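Local structure of prolyl oligopeptidase (Novosphingobium capsulatum, 1YR2) at residues A86-Q91 with P682-I687; A570-S575 with A711-F716. The protein probably hydrolyses oligopeptides on the carboxyl side of proline, and less readily of alanine, as a serine peptidase of the prolyl oligopeptidase (S9A) family. One frame throughout, in Å; residues are numbered along the deposited sequence.

Contact 1: A86-Q91 with P682-I687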
ATOM      1  N   ALA A  86       5.993  30.033  -7.447  1.00 17.26           N
ATOM      2  CA  ALA A  86       5.086  30.339  -6.334  1.00 19.63           C
ATOM      3  C   ALA A  86       4.188  31.539  -6.676  1.00 20.07           C
ATOM      4  O   ALA A  86       2.992  31.524  -6.380  1.00 22.02           O
ATOM      5  CB  ALA A  86       5.858  30.583  -5.076  1.00 19.40           C
ATOM      6  N   ALA A  87       4.765  32.540  -7.338  1.00 21.27           N
ATOM      7  CA  ALA A  87       4.052  33.712  -7.850  1.00 21.44           C
ATOM      8  C   ALA A  87       2.962  33.373  -8.851  1.00 21.17           C
ATOM      9  O   ALA A  87       1.912  34.010  -8.852  1.00 21.27           O
ATOM     10  CB  ALA A  87       5.045  34.722  -8.480  1.00 21.26           C
ATOM     11  N   TYR A  88       3.214  32.387  -9.720  1.00 20.15           N
ATOM     12  CA  TYR A  88       2.199  31.934 -10.660  1.00 19.28           C
ATOM     13  C   TYR A  88       1.073  31.164  -9.934  1.00 19.09           C
ATOM     14  O   TYR A  88      -0.097  31.395 -10.180  1.00 18.49           O
ATOM     15  CB  TYR A  88       2.820  31.060 -11.744  1.00 19.36           C
ATOM     16  CG  TYR A  88       1.814  30.580 -12.756  1.00 19.08           C
ATOM     17  CD1 TYR A  88       1.491  31.364 -13.871  1.00 21.96           C
ATOM     18  CD2 TYR A  88       1.172  29.362 -12.604  1.00 18.15           C
ATOM     19  CE1 TYR A  88       0.549  30.929 -14.790  1.00 20.78           C
ATOM     20  CE2 TYR A  88       0.216  28.946 -13.501  1.00 15.42           C
ATOM     21  CZ  TYR A  88      -0.096  29.717 -14.579  1.00 19.06           C
ATOM     22  OH  TYR A  88      -1.055  29.284 -15.465  1.00 19.28           O
ATOM     23  N   LEU A  89       1.451  30.221  -9.075  1.00 19.41           N
ATOM     24  CA  LEU A  89       0.488  29.313  -8.465  1.00 20.31           C
ATOM     25  C   LEU A  89      -0.489  30.032  -7.533  1.00 21.06           C
ATOM     26  O   LEU A  89      -1.648  29.616  -7.426  1.00 19.49           O
ATOM     27  CB  LEU A  89       1.180  28.161  -7.740  1.00 20.10           C
ATOM     28  CG  LEU A  89       1.951  27.182  -8.603  1.00 19.54           C
ATOM     29  CD1 LEU A  89       2.728  26.145  -7.750  1.00 19.61           C
ATOM     30  CD2 LEU A  89       1.051  26.468  -9.676  1.00 18.23           C
ATOM     31  N   LYS A  90      -0.012  31.107  -6.889  1.00 22.67           N
ATOM     32  CA  LYS A  90      -0.800  31.926  -5.950  1.00 24.96           C
ATOM     33  C   LYS A  90      -1.949  32.625  -6.673  1.00 25.24           C
ATOM     34  O   LYS A  90      -2.919  33.031  -6.039  1.00 27.27           O
ATOM     35  CB  LYS A  90       0.096  32.995  -5.255  1.00 25.11           C
ATOM     36  CG  LYS A  90      -0.206  33.220  -3.735  1.00 30.63           C
ATOM     37  CD  LYS A  90       0.958  33.973  -2.960  1.00 34.71           C
ATOM     38  CE  LYS A  90       2.172  33.023  -2.681  1.00 38.16           C
ATOM     39  NZ  LYS A  90       3.549  33.703  -2.657  1.00 39.16           N
ATOM     40  N   GLN A  91      -1.829  32.762  -7.989  1.00 25.07           N
ATOM     41  CA  GLN A  91      -2.833  33.388  -8.852  1.00 25.10           C
ATOM     42  C   GLN A  91      -3.986  32.437  -9.267  1.00 23.54           C
ATOM     43  O   GLN A  91      -4.996  32.878  -9.795  1.00 23.33           O
ATOM     44  CB  GLN A  91      -2.139  33.865 -10.125  1.00 25.76           C
ATOM     45  CG  GLN A  91      -2.214  35.308 -10.483  1.00 30.05           C
ATOM     46  CD  GLN A  91      -1.089  35.715 -11.444  1.00 33.53           C
ATOM     47  OE1 GLN A  91      -1.344  36.102 -12.591  1.00 38.38           O
ATOM     48  NE2 GLN A  91       0.158  35.591 -10.987  1.00 33.25           N
ATOM     49  N   PRO A 682       2.529  27.258 -19.438  1.00 13.54           N
ATOM     50  CA  PRO A 682       3.573  27.327 -18.392  1.00 13.23           C
ATOM     51  C   PRO A 682       4.316  25.988 -18.229  1.00 13.88           C
ATOM     52  O   PRO A 682       3.646  24.958 -18.140  1.00 14.40           O
ATOM     53  CB  PRO A 682       2.785  27.559 -17.116  1.00 12.63           C
ATOM     54  CG  PRO A 682       1.406  27.880 -17.510  1.00 15.22           C
ATOM     55  CD  PRO A 682       1.171  27.384 -18.890  1.00 14.05           C
ATOM     56  N   HIS A 683       5.646  26.023 -18.167  1.00 12.67           N
ATOM     57  CA  HIS A 683       6.482  24.863 -17.935  1.00 12.88           C
ATOM     58  C   HIS A 683       7.340  25.209 -16.722  1.00 13.93           C
ATOM     59  O   HIS A 683       8.338  25.947 -16.820  1.00 15.25           O
ATOM     60  CB  HIS A 683       7.296  24.626 -19.198  1.00 12.73           C
ATOM     61  CG  HIS A 683       6.433  24.364 -20.400  1.00 12.52           C
ATOM     62  ND1 HIS A 683       6.684  24.889 -21.650  1.00 13.32           N
ATOM     63  CD2 HIS A 683       5.260  23.688 -20.502  1.00 14.87           C
ATOM     64  CE1 HIS A 683       5.732  24.491 -22.482  1.00 17.93           C
ATOM     65  NE2 HIS A 683       4.856  23.762 -21.813  1.00 13.82           N
ATOM     66  N   LEU A 684       6.873  24.744 -15.557  1.00 12.90           N
ATOM     67  CA  LEU A 684       7.279  25.287 -14.284  1.00 12.98           C
ATOM     68  C   LEU A 684       7.804  24.210 -13.384  1.00 13.55           C
ATOM     69  O   LEU A 684       7.471  23.060 -13.569  1.00 14.49           O
ATOM     70  CB  LEU A 684       6.079  25.901 -13.521  1.00 12.87           C
ATOM     71  CG  LEU A 684       5.323  27.022 -14.239  1.00 12.98           C
ATOM     72  CD1 LEU A 684       4.131  27.503 -13.363  1.00 16.47           C
ATOM     73  CD2 LEU A 684       6.227  28.154 -14.575  1.00 15.94           C
ATOM     74  N   ILE A 685       8.622  24.605 -12.403  1.00 12.91           N
ATOM     75  CA  ILE A 685       9.072  23.649 -11.404  1.00 13.31           C
ATOM     76  C   ILE A 685       8.734  24.178 -10.020  1.00 14.88           C
ATOM     77  O   ILE A 685       9.114  25.285  -9.676  1.00 12.54           O
ATOM     78  CB  ILE A 685      10.595  23.275 -11.560  1.00 12.67           C
ATOM     79  CG1 ILE A 685      10.972  22.185 -10.559  1.00 12.52           C
ATOM     80  CG2 ILE A 685      11.487  24.527 -11.354  1.00 13.92           C
ATOM     81  CD1 ILE A 685      12.384  21.690 -10.671  1.00 13.03           C
ATOM     82  N   ARG A 686       8.033  23.371  -9.227  1.00 14.02           N
ATOM     83  CA  ARG A 686       7.722  23.710  -7.838  1.00 14.70           C
ATOM     84  C   ARG A 686       8.724  22.977  -6.969  1.00 14.91           C
ATOM     85  O   ARG A 686       8.761  21.748  -6.959  1.00 15.08           O
ATOM     86  CB  ARG A 686       6.306  23.288  -7.493  1.00 14.53           C
ATOM     87  CG  ARG A 686       5.853  23.612  -6.071  1.00 15.32           C
ATOM     88  CD  ARG A 686       4.573  22.891  -5.727  1.00 16.63           C
ATOM     89  NE  ARG A 686       4.013  23.367  -4.469  1.00 17.14           N
ATOM     90  CZ  ARG A 686       4.442  23.004  -3.252  1.00 18.75           C
ATOM     91  NH1 ARG A 686       5.421  22.127  -3.108  1.00 18.64           N
ATOM     92  NH2 ARG A 686       3.864  23.498  -2.162  1.00 15.49           N
ATOM     93  N   ILE A 687       9.551  23.728  -6.282  1.00 16.29           N
ATOM     94  CA  ILE A 687      10.639  23.165  -5.518  1.00 18.48           C
ATOM     95  C   ILE A 687      10.378  23.396  -4.021  1.00 20.61           C
ATOM     96  O   ILE A 687      10.332  24.551  -3.565  1.00 20.95           O
ATOM     97  CB  ILE A 687      11.966  23.771  -5.931  1.00 18.35           C
ATOM     98  CG1 ILE A 687      12.187  23.678  -7.449  1.00 18.64           C
ATOM     99  CG2 ILE A 687      13.072  23.000  -5.239  1.00 19.97           C
ATOM    100  CD1 ILE A 687      13.364  24.498  -7.975  1.00 19.66           C
TER
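Y88, near the end of helix 72-89, reaches across to the start of strand 683-687 and meets L684 and then P682. Its CG stands anti to the backbone N (chi1 -179°), a turn that swings the ring out from the side of the helix toward these two residues. CB already lies 4.1 Å from CD1 of L684. One step on, CG is 3.9 Å from that same methyl, which comes nearest at the ring, where Y88 CD2 sits 3.6 Å from L684 CD1. Farther out the partner changes: CZ of Y88 is 3.8 Å from CG of P682, and the phenolic OH ends 3.5 Å from that same proline carbon. Both partners reach the ring obliquely, and the tyrosine side chain crosses each at about a right angle. Cutting Y88 back to an alanine removes the ring between helix and strand, and a gap is likely to open beside L684 CD1 and P682 CG. The next helix residue, L89, adds a looser touch, its CD1 lying 4.3 Å from R686 CD and at the edge of the guanidinium, near its plane. The charge of R686 is met elsewhere, by salt bridges to D708 and E688. No hydrogen bond joins the two segments, although T85, just before A86 on the same helix, bonds through OG1 to I685 O. Strand 683-687 is the outermost parallel strand of the alpha/beta-hydrolase sheet, paired with strand 649-654; helix 72-89, from the N-terminal part of the chain, packs against it beside helix 699-717, while helix 664-675 takes the side chains of H683, I685 and I687.

Contact 2: A570-S575 with A711-F716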
ATOM      1  N   ALA A 570      -5.441  15.342 -17.897  1.00 12.24           N
ATOM      2  CA  ALA A 570      -4.222  15.625 -17.139  1.00 11.75           C
ATOM      3  C   ALA A 570      -3.588  14.314 -16.692  1.00 12.26           C
ATOM      4  O   ALA A 570      -4.288  13.344 -16.403  1.00 12.63           O
ATOM      5  CB  ALA A 570      -4.527  16.457 -15.912  1.00 11.65           C
ATOM      6  N   ILE A 571      -2.253  14.295 -16.573  1.00 12.22           N
ATOM      7  CA  ILE A 571      -1.563  13.075 -16.153  1.00 11.67           C
ATOM      8  C   ILE A 571      -0.621  13.373 -15.011  1.00 13.50           C
ATOM      9  O   ILE A 571      -0.057  14.455 -14.936  1.00 11.48           O
ATOM     10  CB  ILE A 571      -0.789  12.432 -17.321  1.00 12.26           C
ATOM     11  CG1 ILE A 571       0.079  13.470 -18.074  1.00 12.04           C
ATOM     12  CG2 ILE A 571      -1.760  11.791 -18.252  1.00 13.71           C
ATOM     13  CD1 ILE A 571       1.050  12.858 -19.112  1.00 14.24           C
ATOM     14  N   GLU A 572      -0.476  12.420 -14.093  1.00 13.24           N
ATOM     15  CA  GLU A 572       0.405  12.600 -12.933  1.00 15.14           C
ATOM     16  C   GLU A 572       1.124  11.275 -12.731  1.00 14.10           C
ATOM     17  O   GLU A 572       0.567  10.203 -13.010  1.00 13.07           O
ATOM     18  CB  GLU A 572      -0.444  12.942 -11.695  1.00 17.11           C
ATOM     19  CG  GLU A 572       0.377  13.398 -10.498  1.00 27.51           C
ATOM     20  CD  GLU A 572      -0.432  13.893  -9.264  1.00 31.74           C
ATOM     21  OE1 GLU A 572      -1.618  14.286  -9.378  1.00 35.18           O
ATOM     22  OE2 GLU A 572       0.145  13.861  -8.147  1.00 40.53           O
ATOM     23  N   GLY A 573       2.336  11.369 -12.174  1.00 13.99           N
ATOM     24  CA  GLY A 573       3.113  10.214 -11.808  1.00 14.21           C
ATOM     25  C   GLY A 573       4.338  10.655 -11.037  1.00 13.75           C
ATOM     26  O   GLY A 573       4.702  11.833 -11.108  1.00 14.31           O
ATOM     27  N   GLY A 574       4.925   9.753 -10.249  1.00 14.39           N
ATOM     28  CA  GLY A 574       6.075  10.051  -9.391  1.00 14.88           C
ATOM     29  C   GLY A 574       7.197   9.007  -9.472  1.00 15.25           C
ATOM     30  O   GLY A 574       6.925   7.798  -9.557  1.00 15.16           O
ATOM     31  N   SER A 575       8.454   9.475  -9.513  1.00 15.75           N
ATOM     32  CA  SER A 575       9.672   8.653  -9.502  1.00 17.20           C
ATOM     33  C   SER A 575       9.813   7.942 -10.892  1.00 16.01           C
ATOM     34  O   SER A 575       9.967   8.599 -11.936  1.00 16.07           O
ATOM     35  CB  SER A 575       9.693   7.683  -8.308  1.00 18.92           C
ATOM     36  OG  SER A 575       9.708   8.393  -7.079  1.00 27.13           O
ATOM     37  N   ALA A 711      -4.716  22.462  -8.501  1.00 11.95           N
ATOM     38  CA  ALA A 711      -5.194  23.741  -9.039  1.00 12.02           C
ATOM     39  C   ALA A 711      -4.623  23.966 -10.447  1.00 11.78           C
ATOM     40  O   ALA A 711      -5.344  24.419 -11.342  1.00 11.91           O
ATOM     41  CB  ALA A 711      -4.761  24.874  -8.126  1.00 12.38           C
ATOM     42  N   PHE A 712      -3.335  23.673 -10.627  1.00 11.28           N
ATOM     43  CA  PHE A 712      -2.672  23.790 -11.951  1.00 11.37           C
ATOM     44  C   PHE A 712      -3.352  22.853 -12.950  1.00 11.89           C
ATOM     45  O   PHE A 712      -3.803  23.258 -14.024  1.00 12.48           O
ATOM     46  CB  PHE A 712      -1.191  23.484 -11.787  1.00 12.15           C
ATOM     47  CG  PHE A 712      -0.358  23.683 -13.014  1.00 13.44           C
ATOM     48  CD1 PHE A 712      -0.121  22.631 -13.875  1.00 14.25           C
ATOM     49  CD2 PHE A 712       0.285  24.871 -13.231  1.00 13.01           C
ATOM     50  CE1 PHE A 712       0.713  22.828 -14.978  1.00 13.43           C
ATOM     51  CE2 PHE A 712       1.133  25.075 -14.333  1.00 13.58           C
ATOM     52  CZ  PHE A 712       1.337  24.069 -15.192  1.00 13.22           C
ATOM     53  N   LEU A 713      -3.446  21.588 -12.610  1.00 12.22           N
ATOM     54  CA  LEU A 713      -4.115  20.622 -13.502  1.00 11.86           C
ATOM     55  C   LEU A 713      -5.586  20.993 -13.776  1.00 13.17           C
ATOM     56  O   LEU A 713      -6.072  20.833 -14.907  1.00 15.07           O
ATOM     57  CB  LEU A 713      -4.037  19.196 -12.934  1.00 12.52           C
ATOM     58  CG  LEU A 713      -2.625  18.670 -12.650  1.00 11.97           C
ATOM     59  CD1 LEU A 713      -2.676  17.212 -12.123  1.00 13.44           C
ATOM     60  CD2 LEU A 713      -1.735  18.754 -13.903  1.00 16.02           C
ATOM     61  N   ALA A 714      -6.315  21.426 -12.752  1.00 12.80           N
ATOM     62  CA  ALA A 714      -7.707  21.875 -12.942  1.00 13.16           C
ATOM     63  C   ALA A 714      -7.831  23.055 -13.886  1.00 13.25           C
ATOM     64  O   ALA A 714      -8.714  23.103 -14.704  1.00 13.99           O
ATOM     65  CB  ALA A 714      -8.328  22.284 -11.604  1.00 13.58           C
ATOM     66  N   HIS A 715      -6.957  24.024 -13.715  1.00 14.03           N
ATOM     67  CA  HIS A 715      -6.978  25.251 -14.524  1.00 14.47           C
ATOM     68  C   HIS A 715      -6.841  24.889 -16.008  1.00 14.96           C
ATOM     69  O   HIS A 715      -7.635  25.324 -16.837  1.00 14.13           O
ATOM     70  CB  HIS A 715      -5.843  26.154 -14.093  1.00 15.93           C
ATOM     71  CG  HIS A 715      -5.844  27.481 -14.779  1.00 15.01           C
ATOM     72  ND1 HIS A 715      -6.811  28.433 -14.538  1.00 20.03           N
ATOM     73  CD2 HIS A 715      -5.014  28.008 -15.710  1.00 18.69           C
ATOM     74  CE1 HIS A 715      -6.572  29.501 -15.284  1.00 19.75           C
ATOM     75  NE2 HIS A 715      -5.483  29.276 -15.999  1.00 19.69           N
ATOM     76  N   PHE A 716      -5.912  23.969 -16.308  1.00 14.52           N
ATOM     77  CA  PHE A 716      -5.592  23.642 -17.690  1.00 14.70           C
ATOM     78  C   PHE A 716      -6.482  22.535 -18.288  1.00 16.10           C
ATOM     79  O   PHE A 716      -6.444  22.315 -19.501  1.00 15.92           O
ATOM     80  CB  PHE A 716      -4.090  23.356 -17.822  1.00 15.25           C
ATOM     81  CG  PHE A 716      -3.291  24.597 -17.773  1.00 13.52           C
ATOM     82  CD1 PHE A 716      -3.329  25.484 -18.854  1.00 15.44           C
ATOM     83  CD2 PHE A 716      -2.576  24.957 -16.633  1.00 12.64           C
ATOM     84  CE1 PHE A 716      -2.671  26.727 -18.781  1.00 18.57           C
ATOM     85  CE2 PHE A 716      -1.895  26.171 -16.573  1.00 16.71           C
ATOM     86  CZ  PHE A 716      -1.944  27.055 -17.640  1.00 18.32           C
TER
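L713 of helix 699-717 points at strand 569-574 and meets it at two places, of which the firmer is A570. The leucine CB lies 4.1 Å from CB of A570, and L713 CD2 comes to the same distance from that methyl, so that one small side chain is touched by both the base and one branch of the leucine. Both residues are buried, and their CA atoms, 6.2 Å apart, mark where helix and strand run closest. The small methyl of A570 probably lets the helix backbone come this near. The leucine holds CG anti to its carbonyl carbon (chi1 -57°), which brings CG over toward the strand; CD2 stays by A570 and CD1 reaches on to E572. This is the packing of an alpha/beta-hydrolase domain, in which helices cover a central, mostly parallel sheet: A570 bonds through its backbone to T490 and L492 of the neighbouring strand 490-493, while I571 turns to the other face and packs on helix 576-587. The strand ends with G573 and G574, and S575 follows in a strained turn before helix 576-587; the sequence fits the nucleophile elbow (GxSxG) of serine hydrolases, S575 probably being the nucleophile. Toward that end the contact thins. E572, only partly exposed, extends its chain across L713 at about a right angle, and its OE1 lies 4.1 Å from L713 CD1, a touch between a carboxylate oxygen and a methyl with no hydrogen bond between the segments. On the helix, F712 and F716 face elsewhere, toward helix 72-89 and strand 649-654, and the ring of F716 covers one face of F712, its CD2 over the centre. H715 is on the exposed side of the helix, where its ND1 hydrogen-bonds to E94 OE2.

How the contacts relate
Contacts 1 and 2 lie about 13 Å apart, centre to centre, on one sheet: contact 1 at its outermost parallel strand, contact 2 on an interior strand. Helix 699-717 connects them, since it supplies one side of contact 2 and also reaches contact 1 through its aromatic residues. F716 CZ is 3.4 Å from P682 CD, and F712 CD2 lies 4.0 Å from L89 CD2. Contact 1 is only partly buried, and at the sheet's edge it brings in an aromatic ring and a charged side chain; contact 2 is more deeply buried and smaller, and in the interior it rests chiefly on a leucine against a small methyl.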